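Local coordinates for dipeptidase AC. Metallo peptidase. MEROPS family M19 (PDB 3LY0), which probably hydrolyses dipeptides at a two-metal centre and here holds zinc together with a phosphinate mimic of L-Ala-D-Ala, at residues A[233-238]-A[268-273]; A[209-214]-A[242-247]; A[290-295]-A[299-304]. One frame throughout, in Å; residues are numbered along the deposited sequence.

Contact 1 of 3, residues A[233-238]-A[268-273]; sequences HSNAHA and SFLRED. With ZN (zinc ion), chain E; LY0 ((2R)-3-[(R)-[(1R)-1-aminoethyl](hydroxy)phosphoryl]-2-methylpropanoic acid), chain C.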
loop_
_atom_site.group_PDB
_atom_site.type_symbol
_atom_site.label_atom_id
_atom_site.label_comp_id
_atom_site.label_asym_id
_atom_site.label_seq_id
_atom_site.Cartn_x
_atom_site.Cartn_y
_atom_site.Cartn_z
ATOM N N HIS A 233 -0.443 2.141 3.325
ATOM C CA HIS A 233 1.000 2.203 3.535
ATOM C C HIS A 233 1.444 3.614 3.925
ATOM O O HIS A 233 2.050 4.344 3.132
ATOM C CB HIS A 233 1.797 1.584 2.351
ATOM C CG HIS A 233 1.565 2.223 1.006
ATOM N ND1 HIS A 233 0.322 2.304 0.408
ATOM C CD2 HIS A 233 2.442 2.740 0.110
ATOM C CE1 HIS A 233 0.440 2.882 -0.772
ATOM N NE2 HIS A 233 1.717 3.140 -0.989
ATOM N N SER A 234 1.134 3.978 5.168
ATOM C CA SER A 234 1.424 5.321 5.692
ATOM C C SER A 234 1.767 5.222 7.165
ATOM O O SER A 234 1.192 4.399 7.882
ATOM C CB SER A 234 0.204 6.235 5.541
ATOM O OG SER A 234 -0.148 6.417 4.184
ATOM N N ASN A 235 2.678 6.085 7.621
ATOM C CA ASN A 235 3.140 6.056 9.004
ATOM C C ASN A 235 2.738 7.295 9.790
ATOM O O ASN A 235 1.861 8.048 9.358
ATOM C CB ASN A 235 4.646 5.789 9.046
ATOM C CG ASN A 235 5.006 4.454 8.398
ATOM O OD1 ASN A 235 4.165 3.552 8.313
ATOM N ND2 ASN A 235 6.244 4.326 7.923
ATOM N N ALA A 236 3.359 7.501 10.951
ATOM C CA ALA A 236 2.924 8.561 11.856
ATOM C C ALA A 236 3.694 9.856 11.649
ATOM O O ALA A 236 4.899 9.908 11.894
ATOM C CB ALA A 236 3.042 8.098 13.301
ATOM N N HIS A 237 2.986 10.897 11.219
ATOM C CA HIS A 237 3.602 12.198 10.975
ATOM C C HIS A 237 4.273 12.757 12.227
ATOM O O HIS A 237 5.288 13.446 12.137
ATOM C CB HIS A 237 2.551 13.177 10.465
ATOM C CG HIS A 237 3.129 14.403 9.841
ATOM N ND1 HIS A 237 3.429 15.535 10.566
ATOM C CD2 HIS A 237 3.489 14.666 8.563
ATOM C CE1 HIS A 237 3.934 16.449 9.757
ATOM N NE2 HIS A 237 3.981 15.946 8.537
ATOM N N ALA A 238 3.697 12.450 13.386
ATOM C CA ALA A 238 4.221 12.949 14.659
ATOM C C ALA A 238 5.610 12.393 14.939
ATOM O O ALA A 238 6.383 13.007 15.680
ATOM C CB ALA A 238 3.260 12.618 15.794
ATOM N N SER A 268 12.283 6.225 4.253
ATOM C CA SER A 268 11.974 7.654 4.251
ATOM C C SER A 268 10.825 8.020 5.179
ATOM O O SER A 268 10.732 9.157 5.632
ATOM C CB SER A 268 11.615 8.099 2.838
ATOM O OG SER A 268 12.667 7.772 1.942
ATOM N N PHE A 269 9.948 7.056 5.455
ATOM C CA PHE A 269 8.735 7.339 6.212
ATOM C C PHE A 269 8.814 6.799 7.632
ATOM O O PHE A 269 7.900 7.017 8.423
ATOM C CB PHE A 269 7.508 6.746 5.504
ATOM C CG PHE A 269 7.354 7.192 4.070
ATOM C CD1 PHE A 269 7.895 8.394 3.625
ATOM C CD2 PHE A 269 6.647 6.402 3.166
ATOM C CE1 PHE A 269 7.740 8.802 2.301
ATOM C CE2 PHE A 269 6.487 6.798 1.846
ATOM C CZ PHE A 269 7.041 7.994 1.410
ATOM N N LEU A 270 9.903 6.094 7.939
ATOM C CA LEU A 270 10.128 5.500 9.260
ATOM C C LEU A 270 11.152 6.270 10.093
ATOM O O LEU A 270 10.956 6.482 11.280
ATOM C CB LEU A 270 10.633 4.060 9.109
ATOM C CG LEU A 270 9.639 2.975 8.683
ATOM C CD1 LEU A 270 10.353 1.670 8.377
ATOM C CD2 LEU A 270 8.589 2.752 9.762
ATOM N N ARG A 271 12.257 6.656 9.461
ATOM C CA ARG A 271 13.345 7.319 10.184
ATOM C C ARG A 271 12.912 8.703 10.643
ATOM O O ARG A 271 12.250 9.433 9.917
ATOM C CB ARG A 271 14.562 7.452 9.270
ATOM C CG ARG A 271 15.165 6.133 8.838
ATOM C CD ARG A 271 16.176 6.344 7.726
ATOM N NE ARG A 271 17.271 7.190 8.192
ATOM C CZ ARG A 271 18.535 6.796 8.275
ATOM N NH1 ARG A 271 18.879 5.572 7.902
ATOM N NH2 ARG A 271 19.457 7.638 8.725
ATOM N N GLU A 272 13.297 9.084 11.852
ATOM C CA GLU A 272 12.929 10.409 12.322
ATOM C C GLU A 272 13.578 11.502 11.466
ATOM O O GLU A 272 13.035 12.600 11.352
ATOM C CB GLU A 272 13.294 10.585 13.793
ATOM C CG GLU A 272 12.391 9.804 14.741
ATOM C CD GLU A 272 12.768 10.008 16.199
ATOM O OE1 GLU A 272 13.552 10.935 16.488
ATOM O OE2 GLU A 272 12.281 9.241 17.054
ATOM N N ASP A 273 14.716 11.184 10.853
ATOM C CA ASP A 273 15.414 12.128 9.966
ATOM C C ASP A 273 14.916 12.110 8.515
ATOM O O ASP A 273 15.387 12.880 7.684
ATOM C CB ASP A 273 16.939 11.924 10.018
ATOM C CG ASP A 273 17.385 10.565 9.487
ATOM O OD1 ASP A 273 16.650 9.934 8.703
ATOM O OD2 ASP A 273 18.497 10.124 9.849
HETATM ZN ZN ZN E . 2.699 4.240 -2.677
HETATM P P LY0 C . 5.067 3.651 -3.991
HETATM C C1 LY0 C . 6.260 4.070 -6.481
HETATM N N1 LY0 C . 4.352 2.497 -6.305
HETATM C C2 LY0 C . 5.529 3.040 -5.648
HETATM C C4 LY0 C . 6.573 3.966 -2.987
HETATM C C5 LY0 C . 6.612 5.295 -2.286
HETATM C C6 LY0 C . 5.331 5.617 -1.566
HETATM C C7 LY0 C . 7.862 5.541 -1.480
HETATM O O31 LY0 C . 4.199 2.570 -3.391
HETATM O O32 LY0 C . 4.204 4.946 -4.152
HETATM O O61 LY0 C . 5.118 6.886 -1.137
HETATM O O62 LY0 C . 4.451 4.758 -1.385
#
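Asn-235 meets Phe-269 and Leu-270 where the loop after strand 230-231 of the TIM barrel reaches the short helix 267-270, which follows the neighbouring parallel strand 260-263, beside the zinc site. The packed part is small and fully buried. With CG anti to its carbonyl carbon (chi1 -60°), Asn-235 carries its amide to Phe-269 O, and ND2 donates to that oxygen at 3.2 Å in a nearly straight bond (166° at the hydrogen). The acceptor lies in the plane of the amide, whereas the nitrogen stands above the carbonyl plane, 81° out of it. Leu-270 turns its CD2 methyl back to within 3.4 Å of Asn-235 ND2. The other end of this amide, OD1, accepts from the backbone N of Asn-264, which fixes its rotation. Replacing Asn-235 by alanine would probably leave Phe-269 O without this donor and open a gap beside Leu-270 CD2. Toward solvent the segments part: Ala-238 and Glu-272 are exposed, and Arg-271 grips Asp-273 side-on within its own segment. At the inner end His-233 NE2 binds zinc at 2.2 Å, and the edge of the Phe-269 ring meets the inhibitor carboxylate, its CE2 3.3 Å from LY0 O61.

Contact 2 of 3, residues A[209-214]-A[242-247]; sequences DLSHLN and STRNLT. With ZN (zinc ion), chain E; LY0 ((2R)-3-[(R)-[(1R)-1-aminoethyl](hydroxy)phosphoryl]-2-methylpropanoic acid), chain C.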
loop_
_atom_site.group_PDB
_atom_site.type_symbol
_atom_site.label_atom_id
_atom_site.label_comp_id
_atom_site.label_asym_id
_atom_site.label_seq_id
_atom_site.Cartn_x
_atom_site.Cartn_y
_atom_site.Cartn_z
ATOM N N ASP A 209 -8.338 3.813 -0.625
ATOM C CA ASP A 209 -7.037 3.911 0.021
ATOM C C ASP A 209 -6.595 5.375 0.018
ATOM O O ASP A 209 -6.479 6.000 -1.046
ATOM C CB ASP A 209 -6.026 3.058 -0.745
ATOM C CG ASP A 209 -4.640 3.053 -0.112
ATOM O OD1 ASP A 209 -4.451 3.595 1.003
ATOM O OD2 ASP A 209 -3.724 2.490 -0.755
ATOM N N LEU A 210 -6.349 5.912 1.209
ATOM C CA LEU A 210 -5.968 7.309 1.377
ATOM C C LEU A 210 -4.465 7.564 1.274
ATOM O O LEU A 210 -4.042 8.719 1.229
ATOM C CB LEU A 210 -6.468 7.810 2.732
ATOM C CG LEU A 210 -7.970 7.656 2.979
ATOM C CD1 LEU A 210 -8.270 7.749 4.466
ATOM C CD2 LEU A 210 -8.721 8.726 2.217
ATOM N N SER A 211 -3.642 6.511 1.266
ATOM C CA SER A 211 -2.206 6.725 1.092
ATOM C C SER A 211 -1.950 7.498 -0.207
ATOM O O SER A 211 -2.485 7.151 -1.267
ATOM C CB SER A 211 -1.418 5.405 1.102
ATOM O OG SER A 211 -1.461 4.779 2.378
ATOM N N HIS A 212 -1.152 8.558 -0.075
ATOM C CA HIS A 212 -0.809 9.526 -1.140
ATOM C C HIS A 212 -1.751 10.699 -1.256
ATOM O O HIS A 212 -1.357 11.730 -1.777
ATOM C CB HIS A 212 -0.652 8.885 -2.520
ATOM C CG HIS A 212 0.524 7.976 -2.620
ATOM N ND1 HIS A 212 1.788 8.431 -2.924
ATOM C CD2 HIS A 212 0.622 6.632 -2.483
ATOM C CE1 HIS A 212 2.624 7.406 -2.933
ATOM N NE2 HIS A 212 1.936 6.301 -2.693
ATOM N N LEU A 213 -2.992 10.539 -0.810
ATOM C CA LEU A 213 -3.959 11.628 -0.899
ATOM C C LEU A 213 -3.523 12.743 0.045
ATOM O O LEU A 213 -3.068 12.477 1.148
ATOM C CB LEU A 213 -5.349 11.117 -0.536
ATOM C CG LEU A 213 -6.535 12.037 -0.840
ATOM C CD1 LEU A 213 -6.594 12.457 -2.311
ATOM C CD2 LEU A 213 -7.816 11.347 -0.432
ATOM N N ASN A 214 -3.635 13.988 -0.409
ATOM C CA ASN A 214 -3.286 15.109 0.452
ATOM C C ASN A 214 -4.344 15.331 1.535
ATOM O O ASN A 214 -5.367 14.643 1.586
ATOM C CB ASN A 214 -2.980 16.371 -0.366
ATOM C CG ASN A 214 -4.210 16.967 -1.051
ATOM O OD1 ASN A 214 -5.360 16.684 -0.693
ATOM N ND2 ASN A 214 -3.953 17.829 -2.044
ATOM N N SER A 242 7.104 13.436 7.248
ATOM C CA SER A 242 7.036 13.327 5.793
ATOM C C SER A 242 5.635 13.696 5.316
ATOM O O SER A 242 4.653 13.383 5.981
ATOM C CB SER A 242 7.331 11.887 5.369
ATOM O OG SER A 242 6.906 11.651 4.029
ATOM N N THR A 243 5.532 14.344 4.160
ATOM C CA THR A 243 4.216 14.630 3.572
ATOM C C THR A 243 3.347 13.376 3.384
ATOM O O THR A 243 2.121 13.481 3.279
ATOM C CB THR A 243 4.360 15.311 2.203
ATOM O OG1 THR A 243 5.288 14.561 1.409
ATOM C CG2 THR A 243 4.915 16.736 2.389
ATOM N N ARG A 244 3.992 12.212 3.327
ATOM C CA ARG A 244 3.291 10.943 3.111
ATOM C C ARG A 244 2.669 10.336 4.369
ATOM O O ARG A 244 1.853 9.410 4.280
ATOM C CB ARG A 244 4.222 9.944 2.439
ATOM C CG ARG A 244 4.238 10.080 0.924
ATOM C CD ARG A 244 2.995 9.445 0.312
ATOM N NE ARG A 244 3.103 7.988 0.221
ATOM C CZ ARG A 244 2.469 7.112 0.998
ATOM N NH1 ARG A 244 1.662 7.509 1.975
ATOM N NH2 ARG A 244 2.632 5.814 0.773
ATOM N N ASN A 245 3.054 10.837 5.538
ATOM C CA ASN A 245 2.553 10.288 6.798
ATOM C C ASN A 245 1.276 10.962 7.312
ATOM O O ASN A 245 0.799 11.948 6.731
ATOM C CB ASN A 245 3.675 10.277 7.839
ATOM C CG ASN A 245 4.708 9.200 7.558
ATOM O OD1 ASN A 245 4.437 8.242 6.823
ATOM N ND2 ASN A 245 5.882 9.334 8.151
ATOM N N LEU A 246 0.716 10.405 8.382
ATOM C CA LEU A 246 -0.590 10.813 8.876
ATOM C C LEU A 246 -0.447 11.583 10.186
ATOM O O LEU A 246 0.227 11.132 11.105
ATOM C CB LEU A 246 -1.466 9.573 9.105
ATOM C CG LEU A 246 -1.880 8.801 7.848
ATOM C CD1 LEU A 246 -2.356 7.406 8.209
ATOM C CD2 LEU A 246 -2.946 9.552 7.077
ATOM N N THR A 247 -1.107 12.731 10.274
ATOM C CA THR A 247 -1.082 13.507 11.519
ATOM C C THR A 247 -1.984 12.859 12.562
ATOM O O THR A 247 -2.817 11.998 12.243
ATOM C CB THR A 247 -1.576 14.940 11.302
ATOM O OG1 THR A 247 -2.986 14.922 11.031
ATOM C CG2 THR A 247 -0.848 15.594 10.134
HETATM ZN ZN ZN E . 2.699 4.240 -2.677
HETATM P P LY0 C . 5.067 3.651 -3.991
HETATM C C1 LY0 C . 6.260 4.070 -6.481
HETATM N N1 LY0 C . 4.352 2.497 -6.305
HETATM C C2 LY0 C . 5.529 3.040 -5.648
HETATM C C4 LY0 C . 6.573 3.966 -2.987
HETATM C C5 LY0 C . 6.612 5.295 -2.286
HETATM C C6 LY0 C . 5.331 5.617 -1.566
HETATM C C7 LY0 C . 7.862 5.541 -1.480
HETATM O O31 LY0 C . 4.199 2.570 -3.391
HETATM O O32 LY0 C . 4.204 4.946 -4.152
HETATM O O61 LY0 C . 5.118 6.886 -1.137
HETATM O O62 LY0 C . 4.451 4.758 -1.385
#
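Arg-244 lays its NE over one face of the His-212 ring, toward the rim and 3.2 Å from CE1 of His-212, while the two side chains hold the same inhibitor by different means. His-212 NE2 binds zinc at 2.2 Å. Arg-244 takes the carboxylate side-on: its NE donates to LY0 O61 at 2.7 Å and its NH2 to LY0 O62 at 3.0 Å, the second bond almost straight. Since O62 is also a zinc ligand, the carboxylate links metal and guanidinium. Ring and guanidinium planes are 41° apart, and Arg-244 CD adds a CH-pi contact over the ring face. Bends at chi2 and chi3 (-78° and -79°) fold the arginine back to the carboxylate. Both loops lie at the end of the TIM barrel that carries the active site, after strands 207-208 and 230-231. In the second shell, Ser-167 OG pairs with His-212 ND1, and His-233 O accepts from Arg-244 NH2. Farther out, a type II turn from Leu-210 to Leu-213 carries the histidine, overlapped at its start by an Asx turn in which Ser-211 N donates to Asp-209 OD1. The arginine rides on a type I turn, where Ser-242 OG forms an ST turn by accepting from Arg-244 N at 3.0 Å.

Contact 3 of 3, residues A[290-295]-A[299-304]; sequences DHLIDR and DHVGMG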
loop_
_atom_site.group_PDB
_atom_site.type_symbol
_atom_site.label_atom_id
_atom_site.label_comp_id
_atom_site.label_asym_id
_atom_site.label_seq_id
_atom_site.Cartn_x
_atom_site.Cartn_y
_atom_site.Cartn_z
ATOM N N ASP A 290 4.240 1.743 17.868
ATOM C CA ASP A 290 3.702 2.150 19.160
ATOM C C ASP A 290 2.782 3.342 19.012
ATOM O O ASP A 290 1.715 3.394 19.621
ATOM C CB ASP A 290 4.816 2.546 20.126
ATOM C CG ASP A 290 5.499 1.353 20.784
ATOM O OD1 ASP A 290 5.012 0.205 20.674
ATOM O OD2 ASP A 290 6.545 1.585 21.430
ATOM N N HIS A 291 3.206 4.328 18.229
ATOM C CA HIS A 291 2.409 5.539 18.081
ATOM C C HIS A 291 1.080 5.237 17.399
ATOM O O HIS A 291 0.027 5.717 17.824
ATOM C CB HIS A 291 3.170 6.627 17.315
ATOM C CG HIS A 291 2.515 7.968 17.383
ATOM N ND1 HIS A 291 2.820 8.890 18.361
ATOM C CD2 HIS A 291 1.558 8.537 16.615
ATOM C CE1 HIS A 291 2.083 9.973 18.185
ATOM N NE2 HIS A 291 1.309 9.783 17.133
ATOM N N LEU A 292 1.136 4.441 16.338
ATOM C CA LEU A 292 -0.074 4.057 15.616
ATOM C C LEU A 292 -1.010 3.242 16.500
ATOM O O LEU A 292 -2.206 3.522 16.559
ATOM C CB LEU A 292 0.275 3.281 14.346
ATOM C CG LEU A 292 1.019 4.087 13.275
ATOM C CD1 LEU A 292 1.522 3.161 12.181
ATOM C CD2 LEU A 292 0.110 5.148 12.676
ATOM N N ILE A 293 -0.459 2.253 17.200
ATOM C CA ILE A 293 -1.267 1.400 18.061
ATOM C C ILE A 293 -1.908 2.202 19.185
ATOM O O ILE A 293 -3.072 2.007 19.522
ATOM C CB ILE A 293 -0.443 0.228 18.624
ATOM C CG1 ILE A 293 -0.054 -0.716 17.483
ATOM C CG2 ILE A 293 -1.244 -0.534 19.681
ATOM C CD1 ILE A 293 1.026 -1.710 17.826
ATOM N N ASP A 294 -1.140 3.114 19.768
ATOM C CA ASP A 294 -1.651 3.916 20.870
ATOM C C ASP A 294 -2.846 4.778 20.470
ATOM O O ASP A 294 -3.808 4.903 21.227
ATOM C CB ASP A 294 -0.542 4.810 21.433
ATOM C CG ASP A 294 -0.976 5.542 22.679
ATOM O OD1 ASP A 294 -1.527 6.657 22.554
ATOM O OD2 ASP A 294 -0.776 4.995 23.783
ATOM N N ARG A 295 -2.786 5.382 19.288
ATOM C CA ARG A 295 -3.831 6.309 18.877
ATOM C C ARG A 295 -4.967 5.613 18.121
ATOM O O ARG A 295 -6.137 5.940 18.306
ATOM C CB ARG A 295 -3.242 7.451 18.043
ATOM C CG ARG A 295 -2.069 8.194 18.713
ATOM C CD ARG A 295 -2.364 8.601 20.159
ATOM N NE ARG A 295 -1.173 9.119 20.837
ATOM C CZ ARG A 295 -0.873 10.411 20.960
ATOM N NH1 ARG A 295 -1.679 11.340 20.463
ATOM N NH2 ARG A 295 0.236 10.778 21.591
ATOM N N ASP A 299 -6.695 -2.850 17.153
ATOM C CA ASP A 299 -7.417 -3.523 16.074
ATOM C C ASP A 299 -7.293 -2.808 14.730
ATOM O O ASP A 299 -7.843 -3.267 13.732
ATOM C CB ASP A 299 -8.903 -3.647 16.426
ATOM C CG ASP A 299 -9.144 -4.554 17.614
ATOM O OD1 ASP A 299 -8.815 -5.756 17.522
ATOM O OD2 ASP A 299 -9.664 -4.060 18.633
ATOM N N HIS A 300 -6.566 -1.698 14.690
ATOM C CA HIS A 300 -6.627 -0.831 13.514
ATOM C C HIS A 300 -5.276 -0.523 12.887
ATOM O O HIS A 300 -5.127 0.474 12.180
ATOM C CB HIS A 300 -7.377 0.459 13.856
ATOM C CG HIS A 300 -8.743 0.213 14.416
ATOM N ND1 HIS A 300 -9.803 -0.190 13.633
ATOM C CD2 HIS A 300 -9.215 0.279 15.685
ATOM C CE1 HIS A 300 -10.872 -0.351 14.393
ATOM N NE2 HIS A 300 -10.544 -0.068 15.640
ATOM N N VAL A 301 -4.304 -1.388 13.160
ATOM C CA VAL A 301 -2.952 -1.261 12.629
ATOM C C VAL A 301 -2.496 -2.594 12.043
ATOM O O VAL A 301 -2.771 -3.657 12.597
ATOM C CB VAL A 301 -1.956 -0.849 13.724
ATOM C CG1 VAL A 301 -0.577 -0.641 13.106
ATOM C CG2 VAL A 301 -2.433 0.402 14.437
ATOM N N GLY A 302 -1.815 -2.548 10.906
ATOM C CA GLY A 302 -1.214 -3.746 10.352
ATOM C C GLY A 302 0.019 -3.391 9.557
ATOM O O GLY A 302 0.591 -2.316 9.748
ATOM N N MET A 303 0.438 -4.296 8.678
ATOM C CA MET A 303 1.589 -4.042 7.819
ATOM C C MET A 303 1.140 -3.514 6.470
ATOM O O MET A 303 0.121 -3.949 5.924
ATOM C CB MET A 303 2.399 -5.321 7.601
ATOM C CG MET A 303 2.787 -6.064 8.877
ATOM S SD MET A 303 4.022 -5.241 9.943
ATOM C CE MET A 303 2.979 -4.575 11.240
ATOM N N GLY A 304 1.929 -2.587 5.931
ATOM C CA GLY A 304 1.750 -2.057 4.586
ATOM C C GLY A 304 3.110 -1.866 3.942
ATOM O O GLY A 304 3.510 -0.734 3.644
#
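Val-301 points its side chain from the strand at the backbone of helix 283-296 and carries the strand's share of the contact through one methyl, CG2. This methyl settles against the peptide that joins Leu-292 to Ile-293: Val-301 CG2 is 3.8 Å from Leu-292 O and 3.9 Å from Ile-293 N. Two side chains of the helix also touch it. Leu-292, whose CB is directed at the strand, brings that CB to 4.0 Å from Val-301 CG2. Ile-293 supplies its CG1 branch, also 4.0 Å from Val-301 CG2, and its side chain crosses that of the valine at about a right angle. The valine torsion sets which methyl is used: CG1 lies opposite the backbone N (chi1 -176°), leaving CG2 beside that N and against the helix. The contact joins a helix of the TIM barrel's outer layer to the next strand, 301-303, after a very short connection. Leu-289 and Leu-296 of the same helix and Leu-342 of helix 336-354 also touch Val-301, adding to its apolar surroundings. The strand's polar backbone turns to other partners, Gly-302 to strand 260-263 and Val-301 O to Asn-346 ND2. On the same helix but outside the interface, Arg-295 NE forms a salt bridge with Asp-294 OD1 at 3.0 Å. With no hydrogen bond or ion pair between the segments, helix and strand are held here by van der Waals contact and the burial of apolar surface.

Overall arrangement
From the N terminus, contact 2 opens first, at 209-214 after strand 207-208. Before it closes at 242-247 the chain passes through 233-238, the start of contact 1, which closes only at 268-273; the two loops therefore cross. They are joined directly, through Ser-234 OG with Ser-211 OG and His-237 N with Leu-246 O, and both reach the same zinc and inhibitor. Contact 3 follows in series and closes the three-residue link between 290-295 and 299-304. It touches contact 1, where His-291 packs on Ala-236 and Ala-238, but stays about 6 Å from contact 2 at the nearest atoms. Contacts 1 and 2 tie active-site loops to one another, and contact 3 ties an outer helix to the strand that follows it.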